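Local coordinates for tryptophan decarboxylase 1 (Oryza sativa subsp. japonica, PDB 6KHO), which decarboxylates L-tryptophan to tryptamine and 5-hydroxy-L-tryptophan to serotonin, working as a homodimer with pyridoxal 5'-phosphate as its cofactor, at residues V125-E139 with V370-F384. Residues are numbered along the deposited sequence; the frame is centred on the assembly and turned at random.
Sequences VGFTWQASPAATEME and VTDLKDMQVGVGRRF. With PLP (pyridoxal-5'-phosphate), chain J.
Arg-382 and Glu-139 meet from opposite directions in an end-on, two-nitrogen salt bridge: NH1 reaches OE1 at 2.8 Å, out of the carboxylate plane, and NH2 reaches OE2 at 2.9 Å on its syn lone pair, the carboxylate and guanidinium planes standing 46° apart. Behind this grip, Arg-382 NE donates to Gln-377 OE1 at 2.8 Å, nearly straight, and Leu-373 CB covers one guanidinium face, which should hold the group's rotation. A lysine in its place would probably lose the two-point grip on Glu-139 and leave Gln-377 OE1 without its donor. Gln-377 in turn gives NE2 to the carbonyls of Gly-379 and Gly-381, a second shell behind the backbone nitrogens of Val-380 and Gly-381 that bind the cofactor phosphate. Backbone bonds join Gly-126 N to Arg-382 O and Lys-374 N to Phe-127 O, while Asp-372 OD1 takes Trp-129 N on its anti lone pair at 2.9 Å; its OD2 pairs with Ser-365. Two waters each donate to Gly-126 O and Thr-136 OG1, one accepting from Leu-373 N, the other from Arg-382 NH1. Apolar contacts flank this polar centre. Val-370 CG1 lies over the Trp-129 five-membered ring, 3.7 Å from its centroid, with Pro-133 CG on the opposite face. With CG anti to the backbone N (chi1 -172°), the Phe-384 ring turns one face to Ala-135 CA, 3.8 Å from the ring centroid, and its edge to Met-138 CB. The cofactor-binding loop before helix 386-420 is thus fastened to loop 125-132 and the start of helix 133-149; Glu-139 and Arg-382 touch strand 168-172, Phe-384 touches helix 110-122, and the second subunit adds Ser-176 and Thr-175 to the cofactor site.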
# COMPACT_ATOMS: atom_id res chain seq x y z
N VAL A 125 13.13 2.97 -2.35
CA VAL A 125 12.42 1.96 -1.56
C VAL A 125 12.94 2.03 -0.13
O VAL A 125 14.07 1.62 0.15
CB VAL A 125 12.59 0.55 -2.15
CG1 VAL A 125 11.74 -0.46 -1.38
CG2 VAL A 125 12.23 0.55 -3.64
N GLY A 126 12.13 2.55 0.79
CA GLY A 126 12.64 2.91 2.09
C GLY A 126 12.42 1.93 3.23
O GLY A 126 11.99 2.34 4.30
N PHE A 127 12.73 0.64 3.02
CA PHE A 127 12.51 -0.35 4.07
C PHE A 127 13.38 -0.07 5.30
O PHE A 127 12.96 -0.31 6.43
CB PHE A 127 12.76 -1.77 3.55
CG PHE A 127 13.79 -1.89 2.45
CD1 PHE A 127 15.15 -1.74 2.70
CD2 PHE A 127 13.40 -2.28 1.17
CE1 PHE A 127 16.09 -1.90 1.67
CE2 PHE A 127 14.33 -2.44 0.14
CZ PHE A 127 15.68 -2.26 0.38
N THR A 128 14.60 0.43 5.09
CA THR A 128 15.48 0.86 6.17
C THR A 128 15.85 2.32 5.96
O THR A 128 15.77 2.86 4.85
CB THR A 128 16.76 0.02 6.26
OG1 THR A 128 17.51 0.15 5.04
CG2 THR A 128 16.46 -1.47 6.53
N TRP A 129 16.27 2.95 7.07
CA TRP A 129 16.85 4.29 7.02
C TRP A 129 18.00 4.35 6.02
O TRP A 129 18.04 5.24 5.17
CB TRP A 129 17.31 4.70 8.43
CG TRP A 129 18.01 6.04 8.50
CD1 TRP A 129 17.43 7.26 8.74
CD2 TRP A 129 19.41 6.30 8.31
NE1 TRP A 129 18.39 8.26 8.69
CE2 TRP A 129 19.61 7.69 8.45
CE3 TRP A 129 20.52 5.48 8.06
CZ2 TRP A 129 20.87 8.29 8.33
CZ3 TRP A 129 21.78 6.08 7.92
CH2 TRP A 129 21.94 7.47 8.06
N GLN A 130 18.91 3.38 6.07
CA GLN A 130 20.07 3.41 5.20
C GLN A 130 19.68 3.30 3.73
O GLN A 130 20.34 3.90 2.86
CB GLN A 130 21.04 2.28 5.56
CG GLN A 130 22.33 2.30 4.75
CD GLN A 130 23.08 3.61 4.91
OE1 GLN A 130 22.89 4.56 4.14
NE2 GLN A 130 23.95 3.66 5.91
N ALA A 131 18.61 2.54 3.44
CA ALA A 131 18.06 2.39 2.09
C ALA A 131 17.72 3.70 1.42
O ALA A 131 17.60 3.73 0.19
CB ALA A 131 16.78 1.55 2.10
N SER A 132 17.52 4.79 2.22
CA SER A 132 17.42 6.19 1.79
C SER A 132 17.13 7.10 2.97
O SER A 132 15.95 7.30 3.33
CB SER A 132 16.33 6.37 0.73
OG SER A 132 16.45 7.64 0.14
N PRO A 133 18.16 7.68 3.61
CA PRO A 133 17.93 8.44 4.84
C PRO A 133 16.87 9.53 4.74
O PRO A 133 16.01 9.61 5.62
CB PRO A 133 19.33 9.01 5.13
CG PRO A 133 20.24 7.91 4.69
CD PRO A 133 19.60 7.40 3.39
N ALA A 134 16.90 10.35 3.69
CA ALA A 134 15.93 11.43 3.55
C ALA A 134 14.49 10.92 3.55
O ALA A 134 13.60 11.59 4.09
CB ALA A 134 16.21 12.23 2.26
N ALA A 135 14.23 9.75 2.96
CA ALA A 135 12.85 9.27 2.88
C ALA A 135 12.29 8.96 4.25
O ALA A 135 11.12 9.26 4.54
CB ALA A 135 12.78 8.03 1.98
N THR A 136 13.10 8.36 5.12
CA THR A 136 12.64 8.02 6.45
C THR A 136 12.62 9.24 7.36
O THR A 136 11.65 9.45 8.10
CB THR A 136 13.54 6.92 7.03
OG1 THR A 136 13.28 5.70 6.31
CG2 THR A 136 13.30 6.74 8.55
N GLU A 137 13.65 10.08 7.29
CA GLU A 137 13.68 11.26 8.15
C GLU A 137 12.61 12.27 7.76
O GLU A 137 12.08 12.95 8.64
CB GLU A 137 15.08 11.89 8.11
CG GLU A 137 16.14 10.93 8.66
CD GLU A 137 17.31 11.62 9.36
OE1 GLU A 137 17.27 12.85 9.59
OE2 GLU A 137 18.28 10.90 9.68
N MET A 138 12.29 12.39 6.47
CA MET A 138 11.20 13.29 6.11
C MET A 138 9.85 12.73 6.52
O MET A 138 8.94 13.49 6.87
CB MET A 138 11.20 13.57 4.61
CG MET A 138 10.04 14.49 4.19
SD MET A 138 10.43 15.53 2.76
CE MET A 138 11.28 16.90 3.60
N GLU A 139 9.68 11.42 6.43
CA GLU A 139 8.44 10.83 6.94
C GLU A 139 8.28 11.13 8.42
O GLU A 139 7.19 11.51 8.88
CB GLU A 139 8.42 9.33 6.68
CG GLU A 139 7.15 8.66 7.19
CD GLU A 139 6.88 7.33 6.49
OE1 GLU A 139 7.31 7.16 5.32
OE2 GLU A 139 6.25 6.45 7.13
N VAL A 370 18.01 4.62 14.68
CA VAL A 370 17.01 4.87 13.64
C VAL A 370 15.89 3.85 13.80
O VAL A 370 16.08 2.76 14.33
CB VAL A 370 17.62 4.79 12.22
CG1 VAL A 370 18.69 5.83 12.04
CG2 VAL A 370 18.19 3.38 11.93
N THR A 371 14.70 4.22 13.32
CA THR A 371 13.61 3.26 13.19
C THR A 371 13.49 2.90 11.71
O THR A 371 13.27 3.78 10.87
CB THR A 371 12.28 3.79 13.74
OG1 THR A 371 12.40 4.03 15.14
CG2 THR A 371 11.17 2.74 13.55
N ASP A 372 13.68 1.62 11.39
CA ASP A 372 13.45 1.14 10.03
C ASP A 372 11.96 0.89 9.88
O ASP A 372 11.38 0.11 10.65
CB ASP A 372 14.27 -0.12 9.75
CG ASP A 372 15.76 0.12 9.93
OD1 ASP A 372 16.28 1.09 9.35
OD2 ASP A 372 16.41 -0.66 10.66
N LEU A 373 11.33 1.57 8.91
CA LEU A 373 9.88 1.59 8.90
C LEU A 373 9.27 0.31 8.36
O LEU A 373 8.06 0.10 8.52
CB LEU A 373 9.37 2.82 8.12
CG LEU A 373 9.71 4.12 8.88
CD1 LEU A 373 9.44 5.37 8.05
CD2 LEU A 373 9.01 4.21 10.21
N LYS A 374 10.07 -0.59 7.78
CA LYS A 374 9.57 -1.95 7.57
C LYS A 374 9.11 -2.60 8.88
O LYS A 374 8.27 -3.51 8.85
CB LYS A 374 10.64 -2.82 6.92
CG LYS A 374 11.86 -3.06 7.80
CD LYS A 374 12.79 -4.07 7.12
CE LYS A 374 13.95 -4.46 8.01
NZ LYS A 374 13.46 -5.36 9.11
N ASP A 375 9.63 -2.16 10.02
CA ASP A 375 9.29 -2.74 11.30
C ASP A 375 8.04 -2.11 11.90
O ASP A 375 7.67 -2.45 13.03
CB ASP A 375 10.47 -2.61 12.28
CG ASP A 375 11.71 -3.38 11.83
OD1 ASP A 375 11.61 -4.36 11.06
OD2 ASP A 375 12.81 -3.01 12.27
N MET A 376 7.37 -1.21 11.17
CA MET A 376 6.14 -0.57 11.62
C MET A 376 4.97 -0.83 10.67
O MET A 376 3.95 -0.15 10.76
CB MET A 376 6.35 0.93 11.79
CG MET A 376 7.38 1.30 12.83
SD MET A 376 6.60 1.37 14.45
CE MET A 376 5.60 2.85 14.29
N GLN A 377 5.10 -1.80 9.76
CA GLN A 377 4.10 -2.03 8.72
C GLN A 377 4.08 -3.51 8.40
O GLN A 377 4.91 -4.28 8.90
CB GLN A 377 4.42 -1.22 7.45
CG GLN A 377 5.70 -1.70 6.77
CD GLN A 377 6.08 -0.89 5.52
OE1 GLN A 377 5.67 0.26 5.35
NE2 GLN A 377 6.87 -1.51 4.64
N VAL A 378 3.18 -3.90 7.50
CA VAL A 378 3.09 -5.30 7.08
C VAL A 378 4.25 -5.69 6.16
O VAL A 378 4.92 -6.71 6.38
CB VAL A 378 1.72 -5.57 6.42
CG1 VAL A 378 1.72 -6.92 5.68
CG2 VAL A 378 0.62 -5.52 7.49
N GLY A 379 4.51 -4.89 5.12
CA GLY A 379 5.44 -5.26 4.08
C GLY A 379 6.87 -4.82 4.35
O GLY A 379 7.22 -4.31 5.42
N VAL A 380 7.73 -5.02 3.34
CA VAL A 380 9.14 -4.64 3.44
C VAL A 380 9.34 -3.32 2.72
O VAL A 380 9.62 -2.30 3.36
CB VAL A 380 10.06 -5.74 2.89
CG1 VAL A 380 11.54 -5.39 3.15
CG2 VAL A 380 9.73 -7.09 3.53
N GLY A 381 9.19 -3.31 1.39
CA GLY A 381 9.36 -2.09 0.63
C GLY A 381 8.27 -1.06 0.91
O GLY A 381 7.21 -1.37 1.46
N ARG A 382 8.55 0.19 0.54
CA ARG A 382 7.60 1.28 0.74
C ARG A 382 8.04 2.48 -0.08
O ARG A 382 9.24 2.73 -0.25
CB ARG A 382 7.49 1.67 2.23
CG ARG A 382 8.83 2.04 2.90
CD ARG A 382 8.80 1.81 4.42
NE ARG A 382 7.54 2.25 5.00
CZ ARG A 382 7.25 3.51 5.29
NH1 ARG A 382 8.16 4.46 5.06
NH2 ARG A 382 6.08 3.83 5.81
N ARG A 383 7.05 3.22 -0.59
CA ARG A 383 7.22 4.49 -1.30
C ARG A 383 7.62 5.60 -0.33
O ARG A 383 7.38 5.53 0.87
CB ARG A 383 5.92 4.92 -1.99
CG ARG A 383 5.58 4.18 -3.26
CD ARG A 383 4.25 4.69 -3.84
NE ARG A 383 4.25 6.14 -4.04
CZ ARG A 383 4.68 6.75 -5.13
NH1 ARG A 383 5.16 6.05 -6.16
NH2 ARG A 383 4.63 8.08 -5.19
N PHE A 384 8.18 6.66 -0.91
CA PHE A 384 8.50 7.91 -0.21
C PHE A 384 7.22 8.75 -0.09
O PHE A 384 7.04 9.78 -0.75
CB PHE A 384 9.60 8.63 -0.99
CG PHE A 384 10.18 9.84 -0.32
CD1 PHE A 384 9.75 10.26 0.94
CD2 PHE A 384 11.16 10.58 -0.97
CE1 PHE A 384 10.30 11.38 1.53
CE2 PHE A 384 11.71 11.71 -0.38
CZ PHE A 384 11.28 12.11 0.86
N1 PLP J . 9.99 -12.05 -1.54
C2 PLP J . 10.90 -11.87 -2.56
C2A PLP J . 11.38 -13.04 -3.38
C3 PLP J . 11.35 -10.58 -2.83
O3 PLP J . 12.24 -10.41 -3.85
C4 PLP J . 10.89 -9.49 -2.09
C4A PLP J . 10.74 -8.17 -2.79
C5 PLP J . 10.00 -9.70 -1.05
C6 PLP J . 9.55 -10.99 -0.78
C5A PLP J . 9.51 -8.53 -0.22
O4P PLP J . 8.36 -7.99 -0.79
P PLP J . 7.64 -6.64 -0.31
O1P PLP J . 6.80 -6.21 -1.49
O2P PLP J . 6.79 -7.00 0.89
O3P PLP J . 8.60 -5.54 0.06
O HOH W 1 12.96 2.95 6.94
O HOH W 2 11.02 4.81 4.54
O HOH W 3 19.09 1.81 8.53
O HOH W 4 5.89 5.86 3.18